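Long-range contacts in putative S41 protease (Bacteroides fragilis NCTC 9343, PDB 3K50), which is a putative serine protease of family S41, probably cleaving peptide bonds with a ClpP/crotonase-type domain that is accompanied by a PDZ domain: residues S134-Q139 / T163-S168; W113-N118 / V157-E162; L290-V295 / Y315-L320; G222-F227 / A286-S291. All coordinates share one frame; numbering follows the deposited sequence.

In the fold
Two pairs of contacts sit in two separate parts of the chain, their centres about 40 to 42 Å apart between pairs. Interactions 1 and 2, centres 12 Å apart, lie in the antiparallel five-stranded sheet of the PDZ-like part; both use strand 154-165, and strand 136-146 runs between it and strand 113-117. Interactions 3 and 4, centres 11 Å apart, lie in the S41 peptidase part, have Leu-290 and Ser-291 in common, and meet where strands 226-230 and 292-297 are neighbours in the mixed sheet. Along the chain the first pair closes before the second opens, consistent with a peptide-binding-type module built separately from the peptidase module.

Interaction 1 of 4, residues S134-Q139 / T163-S168; sequences STRQLQ and TTMPAS
Leu-138 and Met-165, a selenomethionine, meet on the buried face of an antiparallel hairpin, Leu-138 CD1 standing 4.0 Å from Met-165 CE. The leucine methyl lies alongside the CB-SE-CE part of the longer chain, whose bend at chi3 (58°) carries CE under Arg-136 CG; Tyr-74 and Pro-102 also touch this selenomethionine. The backbone here is tightly joined. Arg-136 and Met-165 form a hydrogen-bonded pair through two reciprocal bonds, each with the donor in the carbonyl plane. Leu-138 and Thr-163 form the next such pair, and there Leu-138 N reaches Thr-163 O at 2.8 Å in an almost straight bond (171°). The face of Gln-137 and Thr-164 is more exposed. Here the bent chain of Gln-137 brings its amide over Thr-164, whose OG1 donates to Gln-137 OE1 at 2.6 Å, in the amide plane and on a lone pair. Beside it the methyls Thr-135 CG2 and Thr-164 CG2 touch at 3.5 Å. Next to the last bridge Thr-135 CA makes a CA-H...O contact with Met-165 O (3.2 Å). Beyond it the contact is looser, loop against loop, with Ala-167 CB resting on Ser-134 CA. Main-chain bonds thus fix the register of strands 136-146 and 154-165; Leu-138 and Met-165 pack on one face, from which Arg-136 passes to Asn-118 and Glu-129, and a hydroxyl-amide bond ties Thr-164 to Gln-137 on the other.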
# COMPACT_ATOMS: atom_id res chain seq x y z
N SER A 134 18.28 14.82 13.69
CA SER A 134 17.96 15.82 14.69
C SER A 134 17.01 16.86 14.10
O SER A 134 16.55 16.70 12.95
CB SER A 134 19.26 16.48 15.19
OG SER A 134 19.96 17.05 14.09
N THR A 135 16.69 17.90 14.90
CA THR A 135 15.86 19.00 14.47
C THR A 135 16.54 19.64 13.28
O THR A 135 17.76 19.70 13.25
CB THR A 135 15.69 20.01 15.60
OG1 THR A 135 15.01 19.37 16.69
CG2 THR A 135 14.88 21.21 15.15
N ARG A 136 15.77 20.08 12.28
CA ARG A 136 16.34 20.69 11.07
C ARG A 136 15.59 21.94 10.73
O ARG A 136 14.43 22.12 11.10
CB ARG A 136 16.21 19.76 9.84
CG ARG A 136 16.57 18.29 9.99
CD ARG A 136 18.00 18.09 10.43
NE ARG A 136 18.94 18.95 9.70
CZ ARG A 136 19.52 18.64 8.53
NH1 ARG A 136 19.29 17.47 7.92
NH2 ARG A 136 20.37 19.51 7.97
N GLN A 137 16.26 22.81 10.00
CA GLN A 137 15.65 24.03 9.48
C GLN A 137 15.44 23.76 8.00
O GLN A 137 16.41 23.42 7.31
CB GLN A 137 16.53 25.25 9.67
CG GLN A 137 16.57 25.74 11.11
CD GLN A 137 15.18 26.09 11.63
OE1 GLN A 137 14.80 25.68 12.72
NE2 GLN A 137 14.40 26.82 10.81
N LEU A 138 14.22 23.95 7.51
CA LEU A 138 13.92 23.67 6.12
C LEU A 138 13.45 24.87 5.33
O LEU A 138 12.69 25.69 5.86
CB LEU A 138 12.81 22.60 6.06
CG LEU A 138 12.98 21.29 6.84
CD1 LEU A 138 11.79 20.32 6.61
CD2 LEU A 138 14.32 20.56 6.53
N GLN A 139 13.93 25.02 4.10
CA GLN A 139 13.33 25.97 3.15
C GLN A 139 12.34 25.10 2.36
O GLN A 139 12.69 24.04 1.90
CB GLN A 139 14.35 26.60 2.21
CG GLN A 139 13.73 27.62 1.25
CD GLN A 139 14.76 28.34 0.38
OE1 GLN A 139 15.49 27.71 -0.38
NE2 GLN A 139 14.79 29.67 0.48
N THR A 163 10.47 26.36 7.82
CA THR A 163 9.92 25.80 9.01
C THR A 163 10.99 25.00 9.73
O THR A 163 12.05 24.65 9.14
CB THR A 163 8.73 24.88 8.69
OG1 THR A 163 8.13 24.46 9.92
CG2 THR A 163 9.19 23.66 7.91
N THR A 164 10.70 24.74 11.01
CA THR A 164 11.57 23.92 11.86
C THR A 164 10.93 22.56 12.04
O THR A 164 9.78 22.48 12.48
CB THR A 164 11.71 24.57 13.24
OG1 THR A 164 12.26 25.87 13.04
CG2 THR A 164 12.62 23.73 14.15
N MSE A 165 11.67 21.50 11.68
CA MSE A 165 11.17 20.14 11.80
C MSE A 165 11.81 19.48 13.00
O MSE A 165 13.03 19.40 13.09
CB MSE A 165 11.47 19.30 10.55
CG MSE A 165 10.77 17.99 10.61
SE MSE A 165 10.75 17.08 8.95
CE MSE A 165 12.67 16.96 8.64
N PRO A 166 10.99 18.95 13.92
CA PRO A 166 11.60 18.32 15.10
C PRO A 166 12.35 17.04 14.76
O PRO A 166 12.23 16.52 13.63
CB PRO A 166 10.40 18.02 16.03
CG PRO A 166 9.20 18.63 15.40
CD PRO A 166 9.52 18.91 13.95
N ALA A 167 13.13 16.54 15.73
CA ALA A 167 13.94 15.34 15.53
C ALA A 167 13.07 14.14 15.23
O ALA A 167 11.93 14.05 15.70
CB ALA A 167 14.85 15.07 16.76
N SER A 168 13.60 13.23 14.42
CA SER A 168 12.88 12.02 14.10
C SER A 168 12.54 11.18 15.33
O SER A 168 13.17 11.31 16.37
CB SER A 168 13.67 11.18 13.12
OG SER A 168 14.99 10.98 13.55

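Interaction 2 of 4, residues W113-N118 / V157-E162; sequences WIMMMN and VVPIGE
The indole of Trp-113 carries Val-157 on one face: methyl CG2 sits over the six-membered ring, 3.5 Å from its centroid and only 7° off the ring normal, a CH-pi contact. The second methyl, CG1, lies toward the five-membered ring and the root of the side chain, 3.7 Å from Trp-113 CG. A valine chi1 of -179° turns both branches to the tryptophan. Tyr-81 meets the same indole edge-to-face, and Asn-91 and Leu-93 of strand 90-97 touch it too. Met-115, a selenomethionine, runs antiparallel to the side chain of Val-157. Its selenium lies 4.0 Å from Val-157 CG1 and 3.7 Å from Pro-159 CA, while its methyl CE comes within 3.5 Å of Val-157 O. The pyrrolidine of Pro-159 adds its CG at 4.0 Å from that selenium. The short strand axes pass 8.6 Å apart at 76°, with strand 136-146 between them; a classic beta bulge opposite Gln-139 interrupts strand 113-117 at Met-115 and Met-116. This is side-chain packing across the five-stranded antiparallel sheet of the PDZ-like part. No hydrogen bond joins the two segments: their side chains reach across the intervening strand, and apolar packing and the CH-pi contact are what link residues 157-162 directly to strand 113-117.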
# COMPACT_ATOMS: atom_id res chain seq x y z
N TRP A 113 7.50 21.03 -1.25
CA TRP A 113 8.81 20.60 -1.71
C TRP A 113 9.84 21.08 -0.70
O TRP A 113 9.77 22.24 -0.30
CB TRP A 113 9.16 21.24 -3.03
CG TRP A 113 8.29 20.90 -4.19
CD1 TRP A 113 7.03 21.32 -4.41
CD2 TRP A 113 8.68 20.16 -5.36
NE1 TRP A 113 6.58 20.86 -5.63
CE2 TRP A 113 7.57 20.15 -6.23
CE3 TRP A 113 9.84 19.48 -5.73
CZ2 TRP A 113 7.58 19.47 -7.44
CZ3 TRP A 113 9.86 18.85 -6.96
CH2 TRP A 113 8.73 18.85 -7.81
N ILE A 114 10.71 20.19 -0.25
CA ILE A 114 11.82 20.58 0.63
C ILE A 114 12.96 21.00 -0.30
O ILE A 114 13.40 20.23 -1.17
CB ILE A 114 12.27 19.46 1.55
CG1 ILE A 114 11.14 18.98 2.45
CG2 ILE A 114 13.37 19.95 2.48
CD1 ILE A 114 11.57 17.78 3.36
N MSE A 115 13.44 22.24 -0.15
CA MSE A 115 14.47 22.82 -1.04
C MSE A 115 15.86 22.98 -0.41
O MSE A 115 16.86 22.97 -1.13
CB MSE A 115 14.01 24.18 -1.55
CG MSE A 115 12.71 24.14 -2.28
SE MSE A 115 12.15 25.87 -2.86
CE MSE A 115 13.22 26.07 -4.54
N MSE A 116 15.90 23.20 0.92
CA MSE A 116 17.16 23.32 1.68
C MSE A 116 16.98 22.77 3.07
O MSE A 116 15.86 22.79 3.60
CB MSE A 116 17.54 24.77 1.84
CG MSE A 116 17.52 25.54 0.56
SE MSE A 116 19.06 25.31 -0.52
CE MSE A 116 19.74 27.00 0.17
N MSE A 117 18.08 22.26 3.64
CA MSE A 117 18.12 21.81 5.02
C MSE A 117 19.25 22.53 5.71
O MSE A 117 20.41 22.37 5.35
CB MSE A 117 18.35 20.31 5.13
CG MSE A 117 17.20 19.52 4.69
SE MSE A 117 17.35 17.65 5.20
CE MSE A 117 18.91 17.10 4.07
N ASN A 118 18.92 23.31 6.72
CA ASN A 118 19.93 24.11 7.45
C ASN A 118 20.89 24.84 6.52
O ASN A 118 22.11 24.75 6.66
CB ASN A 118 20.68 23.23 8.45
CG ASN A 118 19.84 22.93 9.67
OD1 ASN A 118 19.18 21.90 9.72
ND2 ASN A 118 19.77 23.88 10.64
N VAL A 157 9.71 25.05 -9.10
CA VAL A 157 9.52 25.04 -7.67
C VAL A 157 10.02 26.38 -7.14
O VAL A 157 11.17 26.72 -7.33
CB VAL A 157 10.28 23.88 -7.06
CG1 VAL A 157 10.10 23.82 -5.55
CG2 VAL A 157 9.80 22.60 -7.75
N VAL A 158 9.13 27.14 -6.51
CA VAL A 158 9.48 28.46 -5.99
C VAL A 158 9.42 28.48 -4.47
O VAL A 158 8.49 27.92 -3.87
CB VAL A 158 8.56 29.53 -6.59
CG1 VAL A 158 8.67 29.49 -8.14
CG2 VAL A 158 7.12 29.34 -6.18
N PRO A 159 10.41 29.12 -3.82
CA PRO A 159 10.34 29.10 -2.36
C PRO A 159 9.17 29.89 -1.84
O PRO A 159 8.84 30.92 -2.39
CB PRO A 159 11.64 29.80 -1.93
CG PRO A 159 12.49 29.85 -3.17
CD PRO A 159 11.56 29.89 -4.30
N ILE A 160 8.52 29.37 -0.81
CA ILE A 160 7.41 30.06 -0.18
C ILE A 160 7.63 30.32 1.32
O ILE A 160 6.82 31.03 1.93
CB ILE A 160 6.09 29.26 -0.32
CG1 ILE A 160 6.20 27.93 0.40
CG2 ILE A 160 5.74 29.11 -1.79
CD1 ILE A 160 4.85 27.22 0.62
N GLY A 161 8.66 29.71 1.92
CA GLY A 161 8.93 29.92 3.33
C GLY A 161 9.89 28.96 3.98
O GLY A 161 10.68 28.28 3.31
N GLU A 162 9.87 28.95 5.31
CA GLU A 162 10.72 28.08 6.13
C GLU A 162 9.98 27.49 7.34
O GLU A 162 8.99 28.01 7.81
CB GLU A 162 11.91 28.88 6.63
CG GLU A 162 12.83 29.40 5.51
CD GLU A 162 13.85 30.44 5.99
OE1 GLU A 162 13.60 31.17 6.97
OE2 GLU A 162 14.91 30.52 5.33

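Interaction 3 of 4, residues L290-V295 / Y315-L320; sequences LSTVYV and YMKVVL
Tyr-294 and Val-319 lie side by side and point the same way, the ring meeting the valine obliquely, with Tyr-294 CD2 3.4 Å from Val-319 CB. Thr-292 and Lys-317 run alongside each other on this face as well. The lysine chain is fully extended from chi1 (-177°) onward, which carries NZ to a water at 2.9 Å; the same water is hydrogen-bonded to Tyr-294 OH, also at 2.9 Å. Ala-393, Ile-396 and Met-397 of helix 388-398 pack on the tyrosine. On the face of Val-293, Val-295, Val-318 and Leu-320 the contacts are apolar, Val-295 CB touching Leu-320 CD2. At the strand start the selenomethionine Met-316 crosses Val-293 and bends at chi3, its CE lodging 3.6 Å from Leu-290 CB. Four backbone bonds alternate in parallel fashion: Lys-317 N to Ser-291 O, Val-293 N to Lys-317 O (2.8 Å), Val-319 N to Val-293 O and Val-295 N to Val-319 O (169°). The parallel strands 292-297 and 317-322 are joined through helix 304-312 in a beta-alpha-beta crossover. Backbone bonds fix their pairing, apolar side chains pack on the face of Val-293 and Val-295, and on the other the polar ends of Lys-317 and Tyr-294 meet through one water.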
# COMPACT_ATOMS: atom_id res chain seq x y z
N LEU A 290 -23.14 -0.21 -2.96
CA LEU A 290 -22.70 0.43 -4.18
C LEU A 290 -22.70 -0.52 -5.35
O LEU A 290 -22.53 -1.71 -5.18
CB LEU A 290 -21.27 0.96 -4.01
CG LEU A 290 -20.94 2.00 -2.95
CD1 LEU A 290 -19.45 1.81 -2.62
CD2 LEU A 290 -21.32 3.45 -3.41
N SER A 291 -22.78 0.03 -6.56
CA SER A 291 -22.74 -0.75 -7.83
C SER A 291 -21.43 -0.55 -8.64
O SER A 291 -21.10 -1.36 -9.49
CB SER A 291 -23.97 -0.34 -8.68
OG SER A 291 -23.93 1.09 -8.95
N THR A 292 -20.73 0.54 -8.36
CA THR A 292 -19.49 0.95 -8.98
C THR A 292 -18.53 1.47 -7.91
O THR A 292 -18.97 2.08 -6.93
CB THR A 292 -19.73 2.08 -9.99
OG1 THR A 292 -20.69 1.67 -10.95
CG2 THR A 292 -18.42 2.48 -10.74
N VAL A 293 -17.24 1.18 -8.06
CA VAL A 293 -16.19 1.70 -7.18
C VAL A 293 -15.00 2.12 -8.08
O VAL A 293 -14.73 1.48 -9.07
CB VAL A 293 -15.80 0.72 -6.05
CG1 VAL A 293 -15.25 -0.63 -6.63
CG2 VAL A 293 -14.79 1.36 -5.14
N TYR A 294 -14.43 3.29 -7.81
CA TYR A 294 -13.22 3.79 -8.51
C TYR A 294 -12.07 3.53 -7.52
O TYR A 294 -12.15 3.92 -6.32
CB TYR A 294 -13.33 5.27 -8.89
CG TYR A 294 -14.49 5.53 -9.83
CD1 TYR A 294 -15.79 5.60 -9.36
CD2 TYR A 294 -14.29 5.62 -11.22
CE1 TYR A 294 -16.86 5.81 -10.23
CE2 TYR A 294 -15.37 5.79 -12.09
CZ TYR A 294 -16.65 5.86 -11.59
OH TYR A 294 -17.73 6.03 -12.42
N VAL A 295 -11.05 2.84 -8.00
CA VAL A 295 -9.89 2.44 -7.22
C VAL A 295 -8.65 3.10 -7.84
O VAL A 295 -8.40 2.98 -9.05
CB VAL A 295 -9.75 0.90 -7.14
CG1 VAL A 295 -8.49 0.50 -6.29
CG2 VAL A 295 -11.02 0.28 -6.52
N TYR A 315 -18.53 -8.89 -9.21
CA TYR A 315 -19.77 -8.49 -8.56
C TYR A 315 -20.22 -7.04 -8.73
O TYR A 315 -21.31 -6.71 -8.31
CB TYR A 315 -19.61 -8.71 -7.07
CG TYR A 315 -19.60 -10.14 -6.69
CD1 TYR A 315 -20.78 -10.86 -6.67
CD2 TYR A 315 -18.41 -10.80 -6.33
CE1 TYR A 315 -20.79 -12.22 -6.32
CE2 TYR A 315 -18.41 -12.18 -6.00
CZ TYR A 315 -19.62 -12.85 -5.96
OH TYR A 315 -19.67 -14.17 -5.61
N MSE A 316 -19.34 -6.19 -9.24
CA MSE A 316 -19.63 -4.78 -9.37
C MSE A 316 -18.66 -4.22 -10.43
O MSE A 316 -17.75 -4.93 -10.90
CB MSE A 316 -19.55 -4.07 -7.98
CG MSE A 316 -18.24 -4.03 -7.33
SE MSE A 316 -18.22 -3.37 -5.47
CE MSE A 316 -18.97 -1.47 -5.44
N LYS A 317 -18.96 -2.99 -10.87
CA LYS A 317 -18.13 -2.27 -11.82
C LYS A 317 -17.00 -1.61 -11.04
O LYS A 317 -17.21 -0.74 -10.12
CB LYS A 317 -18.96 -1.20 -12.58
CG LYS A 317 -18.14 -0.44 -13.67
CD LYS A 317 -19.04 0.60 -14.41
CE LYS A 317 -18.32 1.47 -15.44
NZ LYS A 317 -19.17 2.68 -15.76
N VAL A 318 -15.79 -2.04 -11.36
CA VAL A 318 -14.58 -1.58 -10.69
C VAL A 318 -13.80 -0.78 -11.74
O VAL A 318 -13.48 -1.31 -12.79
CB VAL A 318 -13.74 -2.78 -10.19
CG1 VAL A 318 -12.46 -2.28 -9.52
CG2 VAL A 318 -14.51 -3.61 -9.23
N VAL A 319 -13.51 0.50 -11.49
CA VAL A 319 -12.81 1.31 -12.46
C VAL A 319 -11.49 1.65 -11.85
O VAL A 319 -11.45 2.21 -10.78
CB VAL A 319 -13.60 2.62 -12.77
CG1 VAL A 319 -12.76 3.59 -13.59
CG2 VAL A 319 -15.02 2.30 -13.44
N LEU A 320 -10.41 1.32 -12.54
CA LEU A 320 -9.05 1.52 -12.10
C LEU A 320 -8.46 2.74 -12.77
O LEU A 320 -8.49 2.84 -13.98
CB LEU A 320 -8.20 0.30 -12.40
CG LEU A 320 -8.66 -1.03 -11.79
CD1 LEU A 320 -7.67 -2.12 -12.18
CD2 LEU A 320 -8.86 -0.91 -10.27
O HOH W 1 -17.71 5.09 -15.21

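Interaction 4 of 4, residues G222-F227 / A286-S291; sequences GGVNEF and ANLNLS
Phe-227 meets Leu-288 and Leu-290 in apolar contacts, each leucine crossing it at about a right angle. Leu-290 CD1 presses on Phe-227 CB at 3.6 Å, while Leu-288 CD1 reaches the ring at Phe-227 CD2, 3.8 Å away; both methyls approach the ring obliquely. The phenylalanine chi1 of -158° places ring atoms CD2 and CE2 beside Leu-288 CD1. Val-224 CG1 lies 4.2 Å from the same Leu-288 CD1, a lighter touch. The other branch of Leu-290, CD2, rests on the main chain, 3.6 Å from Asn-225 C. Phe-216 and Phe-219 of helix 207-221 pack on both Phe-227 and Leu-288, the Phe-219 ring meeting that of Phe-227 edge-to-face, and Leu-249 of helix 239-249 touches Phe-227 and Leu-290.

Water-mediated bonds form the second group, for no direct hydrogen bond spans the segments. One water donates to Val-224 O and, at 2.9 Å, to Leu-288 O. Another donates to Asn-225 O and accepts from Ser-291 N at 3.1 Å.

Local turns form the third group. Asn-287 OD1 accepts from Asn-289 N at 2.8 Å in an Asx turn, the donor standing above the amide plane. Asn-287 ND2 bonds Thr-247 O and Ala-250 O, linking this loop to the end of helix 239-249. In the other segment Gly-223, with positive phi, ends helix 207-221 in a Schellman motif, and strand 226-230 follows. The loop leads into neighbouring strand 292-297: an alpha/beta layering in keeping with the ClpP/crotonase-type fold of S41 peptidases.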
# COMPACT_ATOMS: atom_id res chain seq x y z
N GLY A 222 -23.97 9.99 5.60
CA GLY A 222 -23.91 11.03 4.57
C GLY A 222 -24.58 10.70 3.24
O GLY A 222 -24.59 11.51 2.31
N GLY A 223 -25.06 9.48 3.09
CA GLY A 223 -25.76 9.08 1.90
C GLY A 223 -24.92 8.87 0.67
O GLY A 223 -25.40 8.99 -0.46
N VAL A 224 -23.66 8.51 0.88
CA VAL A 224 -22.76 8.25 -0.23
C VAL A 224 -23.36 7.24 -1.22
O VAL A 224 -23.94 6.22 -0.83
CB VAL A 224 -21.41 7.75 0.37
CG1 VAL A 224 -20.66 6.94 -0.58
CG2 VAL A 224 -20.66 8.97 0.89
N ASN A 225 -23.28 7.57 -2.50
CA ASN A 225 -23.78 6.71 -3.59
C ASN A 225 -22.72 6.49 -4.69
O ASN A 225 -23.00 5.82 -5.66
CB ASN A 225 -25.09 7.24 -4.19
CG ASN A 225 -25.07 8.72 -4.43
OD1 ASN A 225 -24.13 9.26 -5.06
ND2 ASN A 225 -26.12 9.42 -3.92
N GLU A 226 -21.53 7.05 -4.52
CA GLU A 226 -20.38 6.76 -5.39
C GLU A 226 -19.18 6.65 -4.45
O GLU A 226 -19.22 7.14 -3.33
CB GLU A 226 -20.11 7.83 -6.47
CG GLU A 226 -21.20 8.03 -7.50
CD GLU A 226 -21.38 6.95 -8.56
OE1 GLU A 226 -20.49 6.12 -8.86
OE2 GLU A 226 -22.44 7.01 -9.20
N PHE A 227 -18.10 6.02 -4.91
CA PHE A 227 -16.94 5.79 -4.02
C PHE A 227 -15.57 5.73 -4.75
O PHE A 227 -15.39 5.08 -5.79
CB PHE A 227 -17.19 4.51 -3.21
CG PHE A 227 -16.40 4.41 -1.93
CD1 PHE A 227 -15.06 4.04 -1.93
CD2 PHE A 227 -17.01 4.62 -0.71
CE1 PHE A 227 -14.34 3.94 -0.75
CE2 PHE A 227 -16.31 4.51 0.47
CZ PHE A 227 -14.98 4.19 0.46
N ALA A 286 -20.98 -0.04 8.22
CA ALA A 286 -22.17 -0.03 7.36
C ALA A 286 -21.83 -0.52 5.97
O ALA A 286 -20.72 -0.27 5.52
CB ALA A 286 -22.72 1.42 7.25
N ASN A 287 -22.75 -1.25 5.33
CA ASN A 287 -22.61 -1.64 3.94
C ASN A 287 -23.19 -0.48 3.13
O ASN A 287 -24.28 0.06 3.49
CB ASN A 287 -23.38 -2.93 3.60
CG ASN A 287 -23.50 -3.12 2.10
OD1 ASN A 287 -24.45 -2.65 1.50
ND2 ASN A 287 -22.48 -3.69 1.49
N LEU A 288 -22.52 -0.11 2.03
CA LEU A 288 -22.94 1.10 1.29
C LEU A 288 -23.80 0.81 0.05
O LEU A 288 -24.32 1.73 -0.59
CB LEU A 288 -21.72 1.99 0.95
CG LEU A 288 -20.90 2.52 2.15
CD1 LEU A 288 -19.82 3.52 1.64
CD2 LEU A 288 -21.71 3.19 3.26
N ASN A 289 -24.00 -0.48 -0.23
CA ASN A 289 -24.80 -0.89 -1.34
C ASN A 289 -24.42 -0.21 -2.62
O ASN A 289 -25.30 0.30 -3.32
CB ASN A 289 -26.27 -0.65 -1.03
CG ASN A 289 -27.22 -1.28 -2.05
OD1 ASN A 289 -26.96 -2.30 -2.66
ND2 ASN A 289 -28.31 -0.64 -2.23
N LEU A 290 -23.14 -0.21 -2.96
CA LEU A 290 -22.70 0.43 -4.18
C LEU A 290 -22.70 -0.52 -5.35
O LEU A 290 -22.53 -1.71 -5.18
CB LEU A 290 -21.27 0.96 -4.01
CG LEU A 290 -20.94 2.00 -2.95
CD1 LEU A 290 -19.45 1.81 -2.62
CD2 LEU A 290 -21.32 3.45 -3.41
N SER A 291 -22.78 0.03 -6.56
CA SER A 291 -22.74 -0.75 -7.83
C SER A 291 -21.43 -0.55 -8.64
O SER A 291 -21.10 -1.36 -9.49
CB SER A 291 -23.97 -0.34 -8.68
OG SER A 291 -23.93 1.09 -8.95
O HOH W 2 -25.44 3.75 -2.27
O HOH W 3 -22.49 3.01 -7.29